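Local atomic coordinates of LamCAT (Aquimarina sp., PDB entry 6JIA), a protein that probably hydrolyses beta-1,3-linked glucans such as laminarin, as a glycoside hydrolase family 16 laminarinase. Residues A[114-119]-A[132-137]; A[100-105]-A[196-201]; A[94-99]-A[121-126]. One frame throughout, in Å; residues are numbered along the deposited sequence.

Interaction 1 of 3, residues A[114-119]-A[132-137]. With GLC (alpha-D-glucopyranose), chain B.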
loop_
_atom_site.group_PDB
_atom_site.type_symbol
_atom_site.label_atom_id
_atom_site.label_comp_id
_atom_site.label_asym_id
_atom_site.label_seq_id
_atom_site.Cartn_x
_atom_site.Cartn_y
_atom_site.Cartn_z
ATOM N N CYS A 114 1.664 10.873 -11.472
ATOM C CA CYS A 114 2.852 10.299 -10.777
ATOM C C CYS A 114 2.870 8.776 -10.904
ATOM O O CYS A 114 3.964 8.176 -10.798
ATOM C CB CYS A 114 2.908 10.710 -9.312
ATOM S SG CYS A 114 1.459 10.158 -8.376
ATOM N N GLY A 115 1.702 8.172 -11.113
ATOM C CA GLY A 115 1.530 6.717 -11.073
ATOM C C GLY A 115 1.424 6.171 -9.647
ATOM O O GLY A 115 2.041 6.713 -8.694
ATOM N N ALA A 116 0.736 5.048 -9.526
ATOM C CA ALA A 116 0.673 4.243 -8.295
ATOM C C ALA A 116 0.725 2.768 -8.657
ATOM O O ALA A 116 0.077 2.358 -9.639
ATOM C CB ALA A 116 -0.586 4.597 -7.542
ATOM N N ILE A 117 1.495 2.002 -7.895
ATOM C CA ILE A 117 1.521 0.522 -7.956
ATOM C C ILE A 117 1.009 0.025 -6.616
ATOM O O ILE A 117 1.762 0.168 -5.636
ATOM C CB ILE A 117 2.929 -0.036 -8.205
ATOM C CG1 ILE A 117 3.661 0.703 -9.335
ATOM C CG2 ILE A 117 2.814 -1.536 -8.477
ATOM C CD1 ILE A 117 5.138 0.301 -9.422
ATOM N N ASP A 118 -0.223 -0.478 -6.573
ATOM C CA ASP A 118 -0.740 -1.155 -5.369
ATOM C C ASP A 118 -0.258 -2.605 -5.377
ATOM O O ASP A 118 -0.679 -3.381 -6.237
ATOM C CB ASP A 118 -2.261 -1.097 -5.275
ATOM C CG ASP A 118 -2.752 0.312 -4.968
ATOM O OD1 ASP A 118 -2.915 1.045 -5.922
ATOM O OD2 ASP A 118 -2.968 0.644 -3.731
ATOM N N ILE A 119 0.628 -2.947 -4.461
ATOM C CA ILE A 119 1.171 -4.321 -4.365
ATOM C C ILE A 119 0.168 -5.236 -3.670
ATOM O O ILE A 119 0.017 -6.420 -4.077
ATOM C CB ILE A 119 2.535 -4.299 -3.672
ATOM C CG1 ILE A 119 3.531 -3.397 -4.417
ATOM C CG2 ILE A 119 3.010 -5.743 -3.547
ATOM C CD1 ILE A 119 4.769 -3.049 -3.628
ATOM N N THR A 132 -2.913 -3.607 -8.456
ATOM C CA THR A 132 -3.407 -2.574 -9.397
ATOM C C THR A 132 -2.308 -1.568 -9.761
ATOM O O THR A 132 -1.539 -1.185 -8.886
ATOM C CB THR A 132 -4.569 -1.820 -8.759
ATOM O OG1 THR A 132 -5.486 -2.762 -8.224
ATOM C CG2 THR A 132 -5.295 -0.936 -9.744
ATOM N N ILE A 133 -2.327 -1.071 -11.006
ATOM C CA ILE A 133 -1.628 0.192 -11.357
ATOM C C ILE A 133 -2.664 1.253 -11.671
ATOM O O ILE A 133 -3.741 0.929 -12.247
ATOM C CB ILE A 133 -0.658 0.022 -12.533
ATOM C CG1 ILE A 133 -1.226 -0.888 -13.625
ATOM C CG2 ILE A 133 0.689 -0.431 -12.021
ATOM C CD1 ILE A 133 -0.440 -0.790 -14.957
ATOM N N HIS A 134 -2.319 2.473 -11.308
ATOM C CA HIS A 134 -3.108 3.691 -11.581
ATOM C C HIS A 134 -2.201 4.687 -12.270
ATOM O O HIS A 134 -1.099 4.858 -11.798
ATOM C CB HIS A 134 -3.608 4.333 -10.288
ATOM C CG HIS A 134 -4.483 3.464 -9.456
ATOM N ND1 HIS A 134 -5.842 3.601 -9.461
ATOM C CD2 HIS A 134 -4.188 2.521 -8.519
ATOM C CE1 HIS A 134 -6.375 2.776 -8.575
ATOM N NE2 HIS A 134 -5.377 2.089 -7.990
ATOM N N TRP A 135 -2.706 5.381 -13.279
ATOM C CA TRP A 135 -1.890 6.340 -14.050
ATOM C C TRP A 135 -2.789 7.209 -14.923
ATOM O O TRP A 135 -4.039 7.044 -14.856
ATOM C CB TRP A 135 -0.791 5.591 -14.819
ATOM C CG TRP A 135 -1.216 4.863 -16.062
ATOM C CD1 TRP A 135 -1.019 5.295 -17.347
ATOM C CD2 TRP A 135 -1.926 3.622 -16.157
ATOM N NE1 TRP A 135 -1.548 4.401 -18.233
ATOM C CE2 TRP A 135 -2.119 3.367 -17.535
ATOM C CE3 TRP A 135 -2.406 2.691 -15.219
ATOM C CZ2 TRP A 135 -2.767 2.231 -17.998
ATOM C CZ3 TRP A 135 -3.059 1.572 -15.680
ATOM C CH2 TRP A 135 -3.223 1.336 -17.048
ATOM N N GLN A 136 -2.147 8.074 -15.716
ATOM C CA GLN A 136 -2.773 8.994 -16.690
ATOM C C GLN A 136 -2.314 8.511 -18.066
ATOM O O GLN A 136 -1.092 8.552 -18.289
ATOM C CB GLN A 136 -2.317 10.414 -16.345
ATOM C CG GLN A 136 -3.429 11.413 -16.201
ATOM C CD GLN A 136 -2.904 12.757 -15.743
ATOM O OE1 GLN A 136 -1.882 13.252 -16.222
ATOM N NE2 GLN A 136 -3.616 13.359 -14.806
ATOM N N ASP A 137 -3.236 8.022 -18.910
ATOM C CA ASP A 137 -2.896 7.318 -20.176
ATOM C C ASP A 137 -2.536 8.336 -21.269
ATOM O O ASP A 137 -2.429 9.528 -20.962
ATOM C CB ASP A 137 -3.999 6.349 -20.596
ATOM C CG ASP A 137 -5.252 6.943 -21.219
ATOM O OD1 ASP A 137 -5.326 8.191 -21.420
ATOM O OD2 ASP A 137 -6.155 6.155 -21.473
HETATM C C1 GLC B . -4.646 3.364 -4.753
HETATM C C2 GLC B . -5.601 4.545 -4.686
HETATM C C3 GLC B . -5.272 5.485 -3.573
HETATM C C4 GLC B . -5.260 4.743 -2.272
HETATM C C5 GLC B . -4.156 3.624 -2.361
HETATM C C6 GLC B . -4.104 2.727 -1.106
HETATM O O1 GLC B . -3.356 3.740 -5.242
HETATM O O2 GLC B . -5.673 5.102 -5.959
HETATM O O3 GLC B . -6.263 6.524 -3.544
HETATM O O4 GLC B . -5.076 5.626 -1.180
HETATM O O5 GLC B . -4.603 2.754 -3.450
HETATM O O6 GLC B . -5.373 2.122 -0.813
#
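Ala116 and His134 sit opposite each other as an antiparallel hydrogen-bonded pair, Ala116 CB resting 4.1 Å from His134 CB. Each residue's amide N-H bonds the other's carbonyl at 2.9 Å (Ala116 N to His134 O, His134 N to Ala116 O). Two residues on, Asp118 and Thr132 repeat the pattern, with Asp118 N reaching Thr132 O at 2.8 Å.

Take the histidine outward from its CB, which points to the face of Ala116 and Asp118. The first torsion (chi1 -60°) then puts CG beside the backbone N and brings the ring edge to the carboxylate: Asp118 OD1 lies 3.2 Å from His134 CD2, near the ring plane. At the tip, His134 NE2 is 3.6 Å from GLC C1. On the other flank ND1 is hydrogen-bonded to Tyr142 OH, which fixes the rotation of the ring. Glucose O2 stands over the centre of one ring face, with CG and CE1 beneath it, CE1 the nearer.

This pair of strands lines the cleft of the family 16 beta-jelly roll. The run from Ala116 to Glu121 matches the family signature E-x-D-x-x-E, except that alanine holds the place of the first glutamate, normally the nucleophile. That would be consistent with a variant lacking the nucleophile.

Asp118 answers from the neighbouring strand. Its OD1 takes a hydrogen bond from glucose O1 at 2.8 Å, while OD2 makes a close approach, not a bond, to the ring oxygen O5 at 2.7 Å; the carboxylate thus spans the anomeric end of the sugar.

On the opposite face of the sheet Ile117 and Ile133 form the non-hydrogen-bonded pair. The CG2 branch of Ile133 meets Ile117 CG1 at 4.2 Å, next to Trp171 and Phe193.

Interaction 2 of 3, residues A[100-105]-A[196-201]. With GLC (alpha-D-glucopyranose), chain B.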
loop_
_atom_site.group_PDB
_atom_site.type_symbol
_atom_site.label_atom_id
_atom_site.label_comp_id
_atom_site.label_asym_id
_atom_site.label_seq_id
_atom_site.Cartn_x
_atom_site.Cartn_y
_atom_site.Cartn_z
ATOM N N TRP A 100 1.667 -0.283 -1.058
ATOM C CA TRP A 100 1.655 0.385 -2.377
ATOM C C TRP A 100 2.827 1.340 -2.547
ATOM O O TRP A 100 3.688 1.493 -1.643
ATOM C CB TRP A 100 0.317 1.076 -2.597
ATOM C CG TRP A 100 -0.118 2.088 -1.584
ATOM C CD1 TRP A 100 -0.366 1.911 -0.244
ATOM C CD2 TRP A 100 -0.525 3.429 -1.884
ATOM N NE1 TRP A 100 -0.853 3.059 0.308
ATOM C CE2 TRP A 100 -1.002 3.996 -0.679
ATOM C CE3 TRP A 100 -0.622 4.164 -3.061
ATOM C CZ2 TRP A 100 -1.516 5.298 -0.630
ATOM C CZ3 TRP A 100 -1.097 5.461 -3.002
ATOM C CH2 TRP A 100 -1.542 6.011 -1.804
ATOM N N MET A 101 2.863 1.919 -3.719
ATOM C CA MET A 101 3.963 2.795 -4.160
ATOM C C MET A 101 3.370 3.971 -4.936
ATOM O O MET A 101 2.362 3.773 -5.579
ATOM C CB MET A 101 4.909 1.979 -5.040
ATOM C CG MET A 101 5.488 0.742 -4.358
ATOM S SD MET A 101 6.834 0.041 -5.433
ATOM C CE MET A 101 8.164 1.118 -4.931
ATOM N N LEU A 102 4.032 5.115 -4.874
ATOM C CA LEU A 102 3.731 6.371 -5.608
ATOM C C LEU A 102 5.018 6.866 -6.271
ATOM O O LEU A 102 6.096 6.791 -5.647
ATOM C CB LEU A 102 3.200 7.421 -4.639
ATOM C CG LEU A 102 1.741 7.291 -4.211
ATOM C CD1 LEU A 102 1.444 8.311 -3.080
ATOM C CD2 LEU A 102 0.804 7.504 -5.395
ATOM N N GLY A 103 4.884 7.486 -7.431
ATOM C CA GLY A 103 5.989 8.202 -8.079
ATOM C C GLY A 103 6.496 9.324 -7.176
ATOM O O GLY A 103 5.680 10.101 -6.675
ATOM N N ASP A 104 7.812 9.397 -7.002
ATOM C CA ASP A 104 8.555 10.515 -6.367
ATOM C C ASP A 104 8.057 11.870 -6.884
ATOM O O ASP A 104 8.076 12.837 -6.096
ATOM C CB ASP A 104 10.041 10.459 -6.712
ATOM C CG ASP A 104 10.796 9.550 -5.787
ATOM O OD1 ASP A 104 10.135 8.966 -4.905
ATOM O OD2 ASP A 104 12.028 9.452 -5.952
ATOM N N ASN A 105 7.650 11.955 -8.139
ATOM C CA ASN A 105 7.278 13.252 -8.752
ATOM C C ASN A 105 5.845 13.645 -8.407
ATOM O O ASN A 105 5.392 14.700 -8.889
ATOM C CB ASN A 105 7.470 13.262 -10.252
ATOM C CG ASN A 105 6.578 12.263 -10.961
ATOM O OD1 ASN A 105 5.712 11.570 -10.362
ATOM N ND2 ASN A 105 6.824 12.165 -12.254
ATOM N N ASN A 196 11.332 6.812 -10.476
ATOM C CA ASN A 196 11.510 6.343 -9.080
ATOM C C ASN A 196 10.150 6.409 -8.367
ATOM O O ASN A 196 9.401 7.366 -8.543
ATOM C CB ASN A 196 12.509 7.158 -8.268
ATOM C CG ASN A 196 13.951 6.798 -8.562
ATOM O OD1 ASN A 196 14.319 6.667 -9.703
ATOM N ND2 ASN A 196 14.752 6.561 -7.549
ATOM N N PHE A 197 9.892 5.416 -7.553
ATOM C CA PHE A 197 8.692 5.293 -6.703
ATOM C C PHE A 197 9.146 5.021 -5.277
ATOM O O PHE A 197 10.181 4.327 -5.034
ATOM C CB PHE A 197 7.814 4.131 -7.204
ATOM C CG PHE A 197 6.938 4.432 -8.391
ATOM C CD1 PHE A 197 7.491 4.699 -9.631
ATOM C CD2 PHE A 197 5.558 4.375 -8.286
ATOM C CE1 PHE A 197 6.682 5.039 -10.710
ATOM C CE2 PHE A 197 4.747 4.662 -9.375
ATOM C CZ PHE A 197 5.316 4.968 -10.595
ATOM N N PHE A 198 8.330 5.483 -4.340
ATOM C CA PHE A 198 8.523 5.265 -2.893
ATOM C C PHE A 198 7.399 4.351 -2.386
ATOM O O PHE A 198 6.423 4.145 -3.151
ATOM C CB PHE A 198 8.594 6.608 -2.156
ATOM C CG PHE A 198 7.364 7.447 -2.179
ATOM C CD1 PHE A 198 6.352 7.227 -1.247
ATOM C CD2 PHE A 198 7.236 8.513 -3.053
ATOM C CE1 PHE A 198 5.242 8.049 -1.218
ATOM C CE2 PHE A 198 6.107 9.311 -3.029
ATOM C CZ PHE A 198 5.098 9.067 -2.124
ATOM N N ILE A 199 7.584 3.770 -1.196
ATOM C CA ILE A 199 6.658 2.740 -0.640
ATOM C C ILE A 199 5.745 3.417 0.373
ATOM O O ILE A 199 6.219 4.309 1.099
ATOM C CB ILE A 199 7.465 1.588 -0.011
ATOM C CG1 ILE A 199 8.142 0.720 -1.080
ATOM C CG2 ILE A 199 6.610 0.758 0.898
ATOM C CD1 ILE A 199 9.151 -0.253 -0.529
ATOM N N LEU A 200 4.489 2.967 0.439
ATOM C CA LEU A 200 3.562 3.305 1.540
ATOM C C LEU A 200 3.008 2.035 2.186
ATOM O O LEU A 200 2.790 1.010 1.517
ATOM C CB LEU A 200 2.401 4.145 0.999
ATOM C CG LEU A 200 2.819 5.421 0.291
ATOM C CD1 LEU A 200 2.974 5.166 -1.200
ATOM C CD2 LEU A 200 1.809 6.536 0.536
ATOM N N LEU A 201 2.664 2.158 3.465
ATOM C CA LEU A 201 1.839 1.171 4.169
ATOM C C LEU A 201 0.731 1.924 4.890
ATOM O O LEU A 201 1.028 2.927 5.544
ATOM C CB LEU A 201 2.686 0.446 5.206
ATOM C CG LEU A 201 3.599 -0.654 4.704
ATOM C CD1 LEU A 201 4.588 -1.018 5.814
ATOM C CD2 LEU A 201 2.784 -1.861 4.266
HETATM C C1 GLC B . -4.646 3.364 -4.753
HETATM C C2 GLC B . -5.601 4.545 -4.686
HETATM C C3 GLC B . -5.272 5.485 -3.573
HETATM C C4 GLC B . -5.260 4.743 -2.272
HETATM C C5 GLC B . -4.156 3.624 -2.361
HETATM C C6 GLC B . -4.104 2.727 -1.106
HETATM O O1 GLC B . -3.356 3.740 -5.242
HETATM O O2 GLC B . -5.673 5.102 -5.959
HETATM O O3 GLC B . -6.263 6.524 -3.544
HETATM O O4 GLC B . -5.076 5.626 -1.180
HETATM O O5 GLC B . -4.603 2.754 -3.450
HETATM O O6 GLC B . -5.373 2.122 -0.813
HETATM O O HOH W 1 8.418 9.533 -10.116
#
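A chi1 of 57° holds CG of Trp100 between its backbone N and carbonyl carbon, folding the indole flat over Leu200 on the neighbouring strand. The strand register sets Leu200 CB 3.7 Å from the centroid of the five-membered ring of Trp100; the leucine's torsions then place its methyls, CD1 over the centre of the indole and CD2 near CZ2. The indole's other face carries the glucose, whose C6 comes to 3.4 Å from Trp100 CE2. NE1 is hydrogen-bonded to Asn202, which steadies the ring between leucine and sugar.

Phe198 takes a similar first torsion (64°) and leans along Leu102, whose CB makes a CH-pi contact 4.0 Å from the Phe198 ring centroid. Asp104 OD1 sits in plane at that ring's edge, its OD2 hydrogen-bonded to Ser77. Next along, Phe197 lays its ring against the backbone, with Gly103 CA 3.8 Å from the ring centroid and almost on the normal. Met101 is directed to the face of Ile199, opposite Trp100 and Leu102, where CE, brought round by the bend at chi3, packs on Phe197 CB and Ile199 CG1.

Paired backbone bonds join Trp100 with Leu200 and Leu102 with Phe198, and Asp104 N extends the register to Asn196 O at 3.0 Å. A tryptophan face under a pyranose, backed by antiparallel strands, is a typical sugar-binding platform of glycosidase clefts, here within the family 16 jelly roll.

Interaction 3 of 3, residues A[94-99]-A[121-126]. With GLC (alpha-D-glucopyranose), chain B.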
loop_
_atom_site.group_PDB
_atom_site.type_symbol
_atom_site.label_atom_id
_atom_site.label_comp_id
_atom_site.label_asym_id
_atom_site.label_seq_id
_atom_site.Cartn_x
_atom_site.Cartn_y
_atom_site.Cartn_z
ATOM N N GLY A 94 -15.551 -2.329 6.461
ATOM C CA GLY A 94 -14.990 -0.977 6.543
ATOM C C GLY A 94 -13.475 -0.945 6.362
ATOM O O GLY A 94 -12.958 0.150 6.201
ATOM N N SER A 95 -12.777 -2.074 6.484
ATOM C CA SER A 95 -11.303 -2.100 6.594
ATOM C C SER A 95 -10.742 -1.902 5.198
ATOM O O SER A 95 -11.342 -2.443 4.262
ATOM C CB SER A 95 -10.793 -3.372 7.211
ATOM O OG SER A 95 -11.183 -4.520 6.471
ATOM N N TRP A 96 -9.579 -1.274 5.088
ATOM C CA TRP A 96 -8.939 -1.071 3.757
ATOM C C TRP A 96 -7.432 -0.912 3.926
ATOM O O TRP A 96 -6.889 0.186 3.900
ATOM C CB TRP A 96 -9.630 0.092 3.055
ATOM C CG TRP A 96 -9.102 0.375 1.682
ATOM C CD1 TRP A 96 -8.350 -0.430 0.876
ATOM C CD2 TRP A 96 -9.337 1.573 0.949
ATOM N NE1 TRP A 96 -8.083 0.196 -0.305
ATOM C CE2 TRP A 96 -8.671 1.431 -0.289
ATOM C CE3 TRP A 96 -10.061 2.734 1.214
ATOM C CZ2 TRP A 96 -8.723 2.426 -1.260
ATOM C CZ3 TRP A 96 -10.096 3.715 0.254
ATOM C CH2 TRP A 96 -9.417 3.567 -0.959
ATOM N N PRO A 97 -6.729 -2.020 4.242
ATOM C CA PRO A 97 -5.264 -2.008 4.330
ATOM C C PRO A 97 -4.632 -1.958 2.935
ATOM O O PRO A 97 -5.264 -2.473 1.967
ATOM C CB PRO A 97 -4.895 -3.335 5.006
ATOM C CG PRO A 97 -6.177 -4.163 5.080
ATOM C CD PRO A 97 -7.310 -3.331 4.542
ATOM N N ALA A 98 -3.440 -1.352 2.834
ATOM C CA ALA A 98 -2.740 -1.250 1.550
ATOM C C ALA A 98 -1.234 -1.261 1.761
ATOM O O ALA A 98 -0.719 -0.728 2.765
ATOM C CB ALA A 98 -3.213 -0.024 0.808
ATOM N N PHE A 99 -0.577 -1.875 0.790
ATOM C CA PHE A 99 0.880 -1.884 0.599
ATOM C C PHE A 99 1.102 -1.465 -0.853
ATOM O O PHE A 99 0.674 -2.191 -1.758
ATOM C CB PHE A 99 1.434 -3.268 0.942
ATOM C CG PHE A 99 2.872 -3.493 0.542
ATOM C CD1 PHE A 99 3.839 -2.546 0.805
ATOM C CD2 PHE A 99 3.274 -4.680 -0.040
ATOM C CE1 PHE A 99 5.188 -2.781 0.522
ATOM C CE2 PHE A 99 4.618 -4.904 -0.358
ATOM C CZ PHE A 99 5.567 -3.954 -0.089
ATOM N N GLU A 121 -3.876 -4.648 -1.903
ATOM C CA GLU A 121 -5.027 -4.029 -1.223
ATOM C C GLU A 121 -6.044 -5.096 -0.861
ATOM O O GLU A 121 -6.220 -6.057 -1.586
ATOM C CB GLU A 121 -5.706 -2.974 -2.086
ATOM C CG GLU A 121 -4.845 -1.763 -2.320
ATOM C CD GLU A 121 -5.552 -0.748 -3.185
ATOM O OE1 GLU A 121 -5.576 -0.976 -4.459
ATOM O OE2 GLU A 121 -6.212 0.131 -2.587
ATOM N N HIS A 122 -6.764 -4.841 0.208
ATOM C CA HIS A 122 -7.883 -5.699 0.633
ATOM C C HIS A 122 -8.951 -4.781 1.196
ATOM O O HIS A 122 -8.563 -3.755 1.805
ATOM C CB HIS A 122 -7.392 -6.711 1.671
ATOM C CG HIS A 122 -8.470 -7.584 2.209
ATOM N ND1 HIS A 122 -9.134 -7.294 3.378
ATOM C CD2 HIS A 122 -9.028 -8.707 1.728
ATOM C CE1 HIS A 122 -10.063 -8.221 3.603
ATOM N NE2 HIS A 122 -10.022 -9.101 2.607
ATOM N N VAL A 123 -10.213 -5.169 0.992
ATOM C CA VAL A 123 -11.369 -4.455 1.584
ATOM C C VAL A 123 -12.267 -5.427 2.323
ATOM O O VAL A 123 -12.451 -6.602 1.858
ATOM C CB VAL A 123 -12.117 -3.638 0.522
ATOM C CG1 VAL A 123 -11.240 -2.496 0.048
ATOM C CG2 VAL A 123 -12.585 -4.487 -0.649
ATOM N N ASN A 124 -12.865 -4.918 3.394
ATOM C CA ASN A 124 -14.023 -5.568 4.035
ATOM C C ASN A 124 -13.624 -6.984 4.440
ATOM O O ASN A 124 -12.561 -7.135 5.130
ATOM C CB ASN A 124 -15.245 -5.448 3.124
ATOM C CG ASN A 124 -15.638 -4.004 2.891
ATOM O OD1 ASN A 124 -15.542 -3.187 3.804
ATOM N ND2 ASN A 124 -16.026 -3.687 1.668
ATOM N N THR A 125 -14.449 -7.985 4.140
ATOM C CA THR A 125 -14.146 -9.391 4.496
ATOM C C THR A 125 -13.897 -10.201 3.223
ATOM O O THR A 125 -14.080 -11.402 3.253
ATOM C CB THR A 125 -15.266 -9.971 5.363
ATOM O OG1 THR A 125 -16.456 -9.887 4.589
ATOM C CG2 THR A 125 -15.413 -9.209 6.660
ATOM N N GLU A 126 -13.448 -9.582 2.136
ATOM C CA GLU A 126 -13.241 -10.341 0.879
ATOM C C GLU A 126 -12.236 -11.488 1.093
ATOM O O GLU A 126 -11.270 -11.311 1.790
ATOM C CB GLU A 126 -12.802 -9.422 -0.258
ATOM C CG GLU A 126 -13.913 -8.503 -0.696
ATOM C CD GLU A 126 -13.590 -7.681 -1.910
ATOM O OE1 GLU A 126 -12.471 -7.859 -2.478
ATOM O OE2 GLU A 126 -14.458 -6.862 -2.289
HETATM C C1 GLC B . -4.646 3.364 -4.753
HETATM C C2 GLC B . -5.601 4.545 -4.686
HETATM C C3 GLC B . -5.272 5.485 -3.573
HETATM C C4 GLC B . -5.260 4.743 -2.272
HETATM C C5 GLC B . -4.156 3.624 -2.361
HETATM C C6 GLC B . -4.104 2.727 -1.106
HETATM O O1 GLC B . -3.356 3.740 -5.242
HETATM O O2 GLC B . -5.673 5.102 -5.959
HETATM O O3 GLC B . -6.263 6.524 -3.544
HETATM O O4 GLC B . -5.076 5.626 -1.180
HETATM O O5 GLC B . -4.603 2.754 -3.450
HETATM O O6 GLC B . -5.373 2.122 -0.813
HETATM O O HOH W 2 -8.899 -5.772 5.572
#
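Trp96 runs alongside Glu121, both reaching toward the sugar. With CG anti to the backbone N (chi1 -178°), the indole swings out along the glutamate, and its NE1 donates to Glu121 OE2 at 3.0 Å. The acceptor is near the ring plane, but the N-H meets the anti side of the carboxylate, 34° out of its plane. Glu121 is extended beyond CG, which carries OE2 to the sugar as well; GLC O6 donates to Glu121 OE2 at 2.8 Å, and one oxygen takes two bonds. Val123 CG1 covers a face of the indole, 3.6 Å from Trp96 CD1. Replacing Trp96 by alanine is likely to leave Glu121 OE2 with the sugar hydroxyl but no indole donor, and to uncover Val123 CG1.

Farther along, the side chain of Asn124 bends back so that OD1 accepts from Gly94 N at 2.8 Å in the carbonyl plane. The type II' turn from Val123 to Glu126 is braced by His122 NE2, which donates to Glu126 O; ND1 shares a water with Ser95 OG, itself also hydrogen-bonded to Phe92 O. Glu121 fills the last glutamate position of the family 16 signature, probably that of the acid/base, at the sugar-binding cleft.

One glucose touches all three contacts: residues 114-119 and 132-137 meet its anomeric end, Trp100 underlies its ring, and Glu121 holds O6. Interactions 1 and 2, centres about 10 Å apart, join through neighbouring strands, with probable hydrogen bonds from Ile117 N to Met101 O (3.0 Å) and from Gly103 N to Gly115 O (3.2 Å). Interaction 3 lies farther off, its centre about 18 Å from that of interaction 1 and about 19 Å from that of interaction 2. It shares strand 95-103 with interaction 2, and Phe99 CD1 packs on Leu201 CD2 at 3.7 Å. Together they shape what is probably the -1 subsite.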